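Long-range contact in CRISPR system Cmr subunit Cmr1-1 (Pyrococcus furiosus, PDB 4W8Z), which serves as an RNA-binding subunit that, with Cmr6, caps the elongated type III-B Cmr ribonucleoprotein complex of CRISPR antiviral defence: residues A[139-144]-A[173-179]. Residues are numbered along the deposited sequence; the frame is centred on the assembly and turned at random.
Sequences IKLATL and SEVLEDL
Val175 and Thr143 meet where the helical segments 139-144 and 174-178 cross almost at right angles (-86°, axes 9.8 Å apart), a compact example of a short helix seated on a longer one by branched side chains. Both residues point toward the opposing segment. The two methyls of Val175 divide the work: CG1, set anti to the backbone N (chi1 171°), reaches Lys140 CA at 3.9 Å and also rests against the methyl of Thr143, whereas CG2 looks more distantly to Ile139 CG2, 4.2 Å away. In Thr143 it is CG2 that lies opposite the backbone N, which turns this methyl to the short helix, where it touches Leu176 CD2 at 3.6 Å; OG1 sits beside N, near Glu10 of strand 8-16. At the far end of 173-179, Leu179 sends CD1 across to Leu144 CD2 (3.8 Å), extending the apolar seam toward helix 188-206, where Val198 and Val201 also pack on these leucines. The extended chain of Lys140 passes Val175 with its CG and brings NZ to 4.1 Å from Asp178 OD2, beyond salt-bridge range. Ser173 is the N-cap of helix 174-178: its OG accepts from Leu176 N at 3.1 Å, nearly straight at 166°, and is hydrogen-bonded to Glu10 as well. The helix follows directly on strand 166-172, an outermost strand of the four-stranded sheet, and packs back over helix 136-152. No hydrogen bond joins the two segments; their cohesion is therefore chiefly apolar, Glu10, bonded to Ser173 and possibly weakly to Thr143, may add a polar link, and the Lys140-Asp178 attraction is probably only a modest electrostatic addition.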
# COMPACT_ATOMS: atom_id res chain seq x y z
N ILE A 139 -18.14 -1.63 13.07
CA ILE A 139 -18.27 -0.75 11.91
C ILE A 139 -17.24 0.38 11.97
O ILE A 139 -16.77 0.85 10.94
CB ILE A 139 -19.70 -0.16 11.80
CG1 ILE A 139 -19.93 0.45 10.42
CG2 ILE A 139 -19.98 0.86 12.88
CD1 ILE A 139 -20.34 -0.55 9.37
N LYS A 140 -16.87 0.80 13.18
CA LYS A 140 -15.84 1.81 13.36
C LYS A 140 -14.50 1.28 12.87
O LYS A 140 -13.78 1.95 12.12
CB LYS A 140 -15.72 2.24 14.82
CG LYS A 140 -16.79 3.22 15.28
CD LYS A 140 -16.50 3.69 16.70
CE LYS A 140 -17.47 4.77 17.15
NZ LYS A 140 -17.06 5.39 18.44
N LEU A 141 -14.18 0.05 13.28
CA LEU A 141 -12.93 -0.59 12.90
C LEU A 141 -12.87 -0.91 11.40
O LEU A 141 -11.80 -0.88 10.80
CB LEU A 141 -12.73 -1.87 13.72
CG LEU A 141 -12.47 -1.66 15.21
CD1 LEU A 141 -12.52 -2.97 15.96
CD2 LEU A 141 -11.13 -0.98 15.40
N ALA A 142 -14.01 -1.23 10.81
CA ALA A 142 -14.09 -1.50 9.38
C ALA A 142 -13.79 -0.23 8.58
O ALA A 142 -13.02 -0.25 7.63
CB ALA A 142 -15.45 -2.06 9.02
N THR A 143 -14.41 0.87 8.99
CA THR A 143 -14.23 2.15 8.31
C THR A 143 -12.81 2.68 8.46
O THR A 143 -12.22 3.20 7.51
CB THR A 143 -15.25 3.20 8.83
OG1 THR A 143 -16.52 2.94 8.23
CG2 THR A 143 -14.82 4.60 8.47
N LEU A 144 -12.25 2.54 9.66
CA LEU A 144 -10.86 2.92 9.89
C LEU A 144 -9.93 2.15 8.95
O LEU A 144 -9.01 2.72 8.38
CB LEU A 144 -10.47 2.67 11.34
CG LEU A 144 -10.89 3.77 12.32
CD1 LEU A 144 -10.79 3.28 13.74
CD2 LEU A 144 -10.05 5.01 12.12
N SER A 173 -20.58 8.91 5.83
CA SER A 173 -19.92 8.19 6.90
C SER A 173 -20.08 8.87 8.25
O SER A 173 -19.41 9.85 8.54
CB SER A 173 -18.44 8.02 6.59
OG SER A 173 -17.78 7.35 7.65
N GLU A 174 -20.98 8.34 9.07
CA GLU A 174 -21.18 8.86 10.41
C GLU A 174 -19.97 8.55 11.28
O GLU A 174 -19.66 9.29 12.21
CB GLU A 174 -22.45 8.29 11.05
CG GLU A 174 -23.74 8.80 10.43
CD GLU A 174 -24.98 8.34 11.19
OE1 GLU A 174 -24.82 7.73 12.27
OE2 GLU A 174 -26.10 8.59 10.70
N VAL A 175 -19.27 7.47 10.95
CA VAL A 175 -18.08 7.07 11.71
C VAL A 175 -16.94 8.07 11.53
O VAL A 175 -16.35 8.51 12.51
CB VAL A 175 -17.60 5.67 11.31
CG1 VAL A 175 -16.25 5.38 11.95
CG2 VAL A 175 -18.62 4.63 11.71
N LEU A 176 -16.64 8.43 10.29
CA LEU A 176 -15.60 9.42 10.02
C LEU A 176 -15.98 10.78 10.59
O LEU A 176 -15.11 11.52 11.06
CB LEU A 176 -15.35 9.54 8.52
CG LEU A 176 -14.63 8.37 7.85
CD1 LEU A 176 -14.23 8.73 6.42
CD2 LEU A 176 -13.42 7.91 8.67
N GLU A 177 -17.26 11.11 10.54
CA GLU A 177 -17.77 12.34 11.13
C GLU A 177 -17.53 12.33 12.64
O GLU A 177 -17.02 13.30 13.21
CB GLU A 177 -19.26 12.49 10.82
CG GLU A 177 -19.86 13.84 11.18
CD GLU A 177 -21.32 13.96 10.77
OE1 GLU A 177 -21.97 12.92 10.50
OE2 GLU A 177 -21.82 15.11 10.70
N ASP A 178 -17.87 11.22 13.27
CA ASP A 178 -17.72 11.04 14.71
C ASP A 178 -16.27 11.19 15.17
O ASP A 178 -15.99 11.86 16.17
CB ASP A 178 -18.26 9.67 15.13
CG ASP A 178 -19.09 9.73 16.39
OD1 ASP A 178 -19.96 10.62 16.49
OD2 ASP A 178 -18.88 8.88 17.27
N LEU A 179 -15.35 10.58 14.43
CA LEU A 179 -13.94 10.55 14.80
C LEU A 179 -13.20 11.83 14.43
O LEU A 179 -12.02 11.99 14.75
CB LEU A 179 -13.24 9.35 14.15
CG LEU A 179 -13.79 7.96 14.45
CD1 LEU A 179 -12.91 6.92 13.80
CD2 LEU A 179 -13.87 7.73 15.95